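Local coordinates for protein dihydrodipicolinate synthase (Bacteroides thetaiotaomicron, PDB 4XKY) that probably works as a Schiff-base-forming lyase of the dihydrodipicolinate synthase and N-acetylneuraminate lyase family, built as a tetramer of TIM barrels, at residues 195-207 / 222-234. Residues are numbered along the deposited sequence; the frame is centred on the assembly and turned at random.
Sequences IMAESVLLGAHGG and LYNAAKNADMEEV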
loop_
_atom_site.group_PDB
_atom_site.type_symbol
_atom_site.label_atom_id
_atom_site.label_comp_id
_atom_site.label_asym_id
_atom_site.label_seq_id
_atom_site.Cartn_x
_atom_site.Cartn_y
_atom_site.Cartn_z
ATOM N N ILE A 195 -6.138 21.424 9.028
ATOM C CA ILE A 195 -7.466 21.010 9.476
ATOM C C ILE A 195 -7.699 21.257 10.972
ATOM O O ILE A 195 -8.640 20.703 11.562
ATOM C CB ILE A 195 -7.705 19.520 9.186
ATOM C CG1 ILE A 195 -6.603 18.650 9.807
ATOM C CG2 ILE A 195 -7.829 19.312 7.696
ATOM C CD1 ILE A 195 -6.923 17.164 9.843
ATOM N N MET A 196 -6.843 22.074 11.573
ATOM C CA MET A 196 -6.979 22.420 12.981
ATOM C C MET A 196 -8.251 23.203 13.207
ATOM O O MET A 196 -8.998 22.918 14.144
ATOM C CB MET A 196 -5.785 23.254 13.450
ATOM C CG MET A 196 -5.782 23.640 14.923
ATOM S SD MET A 196 -6.471 25.296 15.229
ATOM C CE MET A 196 -5.236 26.377 14.517
ATOM N N ALA A 197 -8.477 24.218 12.376
ATOM C CA ALA A 197 -9.635 25.084 12.552
ATOM C C ALA A 197 -10.926 24.283 12.445
ATOM O O ALA A 197 -11.830 24.434 13.267
ATOM C CB ALA A 197 -9.630 26.210 11.536
ATOM N N GLU A 198 -11.013 23.397 11.457
ATOM C CA GLU A 198 -12.268 22.696 11.282
ATOM C C GLU A 198 -12.461 21.663 12.404
ATOM O O GLU A 198 -13.573 21.463 12.876
ATOM C CB GLU A 198 -12.376 22.101 9.886
ATOM C CG GLU A 198 -11.663 20.789 9.684
ATOM C CD GLU A 198 -11.591 20.443 8.210
ATOM O OE1 GLU A 198 -12.124 19.377 7.813
ATOM O OE2 GLU A 198 -11.022 21.260 7.454
ATOM N N SER A 199 -11.373 21.044 12.855
ATOM C CA SER A 199 -11.471 20.056 13.922
ATOM C C SER A 199 -11.823 20.754 15.229
ATOM O O SER A 199 -12.650 20.258 15.982
ATOM C CB SER A 199 -10.169 19.284 14.074
ATOM O OG SER A 199 -9.731 18.761 12.828
ATOM N N VAL A 200 -11.225 21.920 15.492
ATOM C CA VAL A 200 -11.531 22.628 16.739
ATOM C C VAL A 200 -12.982 23.117 16.741
ATOM O O VAL A 200 -13.673 23.016 17.748
ATOM C CB VAL A 200 -10.550 23.788 17.019
ATOM C CG1 VAL A 200 -11.005 24.632 18.203
ATOM C CG2 VAL A 200 -9.176 23.233 17.332
ATOM N N LEU A 201 -13.456 23.611 15.605
ATOM C CA LEU A 201 -14.843 24.064 15.497
ATOM C C LEU A 201 -15.818 23.028 15.998
ATOM O O LEU A 201 -16.850 23.363 16.589
ATOM C CB LEU A 201 -15.196 24.412 14.055
ATOM C CG LEU A 201 -14.871 25.846 13.670
ATOM C CD1 LEU A 201 -14.905 25.994 12.160
ATOM C CD2 LEU A 201 -15.851 26.817 14.315
ATOM N N LEU A 202 -15.489 21.774 15.723
ATOM C CA LEU A 202 -16.282 20.630 16.144
ATOM C C LEU A 202 -15.744 19.987 17.415
ATOM O O LEU A 202 -15.946 18.804 17.637
ATOM C CB LEU A 202 -16.294 19.584 15.031
ATOM C CG LEU A 202 -17.446 19.697 14.057
ATOM C CD1 LEU A 202 -17.402 20.994 13.276
ATOM C CD2 LEU A 202 -17.381 18.506 13.117
ATOM N N GLY A 203 -15.049 20.755 18.244
ATOM C CA GLY A 203 -14.726 20.308 19.603
ATOM C C GLY A 203 -13.381 19.642 19.852
ATOM O O GLY A 203 -13.133 19.213 20.975
ATOM N N ALA A 204 -12.496 19.538 18.858
ATOM C CA ALA A 204 -11.167 19.007 19.155
ATOM C C ALA A 204 -10.535 19.933 20.191
ATOM O O ALA A 204 -10.843 21.119 20.203
ATOM C CB ALA A 204 -10.310 18.955 17.904
ATOM N N HIS A 205 -9.650 19.419 21.045
ATOM C CA HIS A 205 -9.043 20.270 22.097
ATOM C C HIS A 205 -7.870 21.147 21.675
ATOM O O HIS A 205 -7.630 22.199 22.290
ATOM C CB HIS A 205 -8.593 19.422 23.271
ATOM C CG HIS A 205 -9.727 18.768 23.987
ATOM N ND1 HIS A 205 -10.184 17.512 23.662
ATOM C CD2 HIS A 205 -10.535 19.222 24.972
ATOM C CE1 HIS A 205 -11.206 17.203 24.436
ATOM N NE2 HIS A 205 -11.434 18.223 25.244
ATOM N N GLY A 206 -7.118 20.694 20.674
ATOM C CA GLY A 206 -5.937 21.413 20.227
ATOM C C GLY A 206 -5.295 20.930 18.945
ATOM O O GLY A 206 -5.759 19.990 18.298
ATOM N N GLY A 207 -4.206 21.603 18.597
ATOM C CA GLY A 207 -3.505 21.402 17.328
ATOM C C GLY A 207 -2.029 21.288 17.645
ATOM O O GLY A 207 -1.475 22.162 18.283
ATOM N N LEU A 222 -5.986 31.571 15.438
ATOM C CA LEU A 222 -6.915 30.738 14.698
ATOM C C LEU A 222 -7.596 29.727 15.625
ATOM O O LEU A 222 -8.819 29.505 15.528
ATOM C CB LEU A 222 -6.232 30.054 13.524
ATOM C CG LEU A 222 -7.043 29.089 12.649
ATOM C CD1 LEU A 222 -8.428 29.578 12.236
ATOM C CD2 LEU A 222 -6.212 28.802 11.409
ATOM N N TYR A 223 -6.828 29.156 16.550
ATOM C CA TYR A 223 -7.398 28.239 17.531
ATOM C C TYR A 223 -8.569 28.884 18.311
ATOM O O TYR A 223 -9.636 28.260 18.495
ATOM C CB TYR A 223 -6.342 27.732 18.519
ATOM C CG TYR A 223 -6.975 27.065 19.724
ATOM C CD1 TYR A 223 -7.480 25.764 19.637
ATOM C CD2 TYR A 223 -7.114 27.747 20.945
ATOM C CE1 TYR A 223 -8.077 25.147 20.731
ATOM C CE2 TYR A 223 -7.716 27.138 22.047
ATOM C CZ TYR A 223 -8.209 25.845 21.933
ATOM O OH TYR A 223 -8.814 25.228 23.018
ATOM N N ASN A 224 -8.343 30.110 18.781
ATOM C CA ASN A 224 -9.332 30.878 19.564
ATOM C C ASN A 224 -10.582 31.280 18.765
ATOM O O ASN A 224 -11.705 31.215 19.279
ATOM C CB ASN A 224 -8.648 32.122 20.169
ATOM C CG ASN A 224 -7.757 31.771 21.353
ATOM O OD1 ASN A 224 -8.144 30.994 22.205
ATOM N ND2 ASN A 224 -6.578 32.348 21.417
ATOM N N ALA A 225 -10.366 31.689 17.514
ATOM C CA ALA A 225 -11.448 31.960 16.580
ATOM C C ALA A 225 -12.253 30.689 16.277
ATOM O O ALA A 225 -13.470 30.772 16.120
ATOM C CB ALA A 225 -10.902 32.538 15.287
ATOM N N ALA A 226 -11.596 29.524 16.177
ATOM C CA ALA A 226 -12.345 28.262 15.922
ATOM C C ALA A 226 -13.125 27.860 17.170
ATOM O O ALA A 226 -14.277 27.417 17.094
ATOM C CB ALA A 226 -11.423 27.129 15.479
ATOM N N LYS A 227 -12.486 28.072 18.317
ATOM C CA LYS A 227 -13.045 27.744 19.622
ATOM C C LYS A 227 -14.328 28.466 19.885
ATOM O O LYS A 227 -15.284 27.891 20.396
ATOM C CB LYS A 227 -12.086 28.133 20.738
ATOM C CG LYS A 227 -12.465 27.473 22.042
ATOM C CD LYS A 227 -11.562 27.905 23.168
ATOM C CE LYS A 227 -12.062 27.302 24.468
ATOM N NZ LYS A 227 -11.479 27.995 25.645
ATOM N N ASN A 228 -14.316 29.746 19.559
ATOM C CA ASN A 228 -15.447 30.617 19.793
ATOM C C ASN A 228 -16.336 30.752 18.577
ATOM O O ASN A 228 -17.268 31.534 18.586
ATOM C CB ASN A 228 -14.916 31.985 20.205
ATOM C CG ASN A 228 -14.061 31.906 21.451
ATOM O OD1 ASN A 228 -14.472 31.325 22.459
ATOM N ND2 ASN A 228 -12.866 32.478 21.394
ATOM N N ALA A 229 -16.037 30.013 17.514
ATOM C CA ALA A 229 -16.840 30.076 16.301
ATOM C C ALA A 229 -16.957 31.520 15.771
ATOM O O ALA A 229 -18.007 31.929 15.278
ATOM C CB ALA A 229 -18.219 29.462 16.548
ATOM N N ASP A 230 -15.875 32.286 15.876
ATOM C CA ASP A 230 -15.781 33.576 15.188
ATOM C C ASP A 230 -15.429 33.336 13.701
ATOM O O ASP A 230 -14.265 33.333 13.289
ATOM C CB ASP A 230 -14.765 34.476 15.900
ATOM C CG ASP A 230 -14.637 35.830 15.262
ATOM O OD1 ASP A 230 -15.260 36.077 14.214
ATOM O OD2 ASP A 230 -13.897 36.659 15.820
ATOM N N MET A 231 -16.468 33.140 12.905
ATOM C CA MET A 231 -16.317 32.604 11.562
ATOM C C MET A 231 -15.540 33.502 10.589
ATOM O O MET A 231 -14.742 32.996 9.810
ATOM C CB MET A 231 -17.695 32.238 10.988
ATOM C CG MET A 231 -18.377 31.070 11.694
ATOM S SD MET A 231 -17.361 29.575 11.955
ATOM C CE MET A 231 -16.917 29.146 10.280
ATOM N N GLU A 232 -15.777 34.812 10.611
ATOM C CA GLU A 232 -15.045 35.756 9.728
ATOM C C GLU A 232 -13.540 35.643 9.946
ATOM O O GLU A 232 -12.741 35.595 8.997
ATOM C CB GLU A 232 -15.492 37.200 9.983
ATOM N N GLU A 233 -13.174 35.595 11.221
ATOM C CA GLU A 233 -11.786 35.445 11.635
ATOM C C GLU A 233 -11.226 34.033 11.327
ATOM O O GLU A 233 -10.070 33.899 10.880
ATOM C CB GLU A 233 -11.667 35.803 13.119
ATOM C CG GLU A 233 -10.286 36.243 13.568
ATOM C CD GLU A 233 -9.800 37.544 12.946
ATOM O OE1 GLU A 233 -10.475 38.177 12.098
ATOM O OE2 GLU A 233 -8.688 37.939 13.306
ATOM N N VAL A 234 -12.017 32.983 11.542
ATOM C CA VAL A 234 -11.600 31.634 11.094
ATOM C C VAL A 234 -11.239 31.686 9.594
ATOM O O VAL A 234 -10.150 31.262 9.188
ATOM C CB VAL A 234 -12.686 30.563 11.344
ATOM C CG1 VAL A 234 -12.358 29.272 10.630
ATOM C CG2 VAL A 234 -12.830 30.279 12.820
#
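A226 sets its methyl between A197 and V200, with A226 CB 3.5 Å from A197 O and 3.7 Å from V200 CG1. Helices 196-201 and 216-227 therefore come close; the axes of their facing segments approach to 8.2 Å and cross at -34°. V200 CG1, anti to the backbone N (chi1 172°), lies by A226 CB and the N of K227 and also touches the ring of Y223, while CG2 meets that ring at its edge, 3.8 Å from CD1. The tyrosine ring, carried by a CG anti to its own N (chi1 166°), crosses V200 at about a right angle and brings OH to 3.3 Å from H205 O. Replacing Y223 by alanine would probably leave both V200 methyls and the H205–G206 backbone without their aromatic neighbour and open a gap there. M196, bent at chi2 and chi3, runs past L222 in the opposite direction, placing CE 3.8 Å from L222 CG and SD by the CA and CB of Y223. A197 CB rests on L222 CD1 at 3.6 Å. At the C-terminal end of helix 196-201, L201 lays CD2 against A226 O and M231 SD, and the Schellman turn at A229 leads into helix 231-247, whose V234 also faces A197. This is helix-to-helix packing on the outside of a (beta/alpha)8 barrel, helix 196-201 against the next two helices; strand 206-207 runs in the barrel wall between strands 7-8 and 187-190, with I8 also touching M196 and Y223.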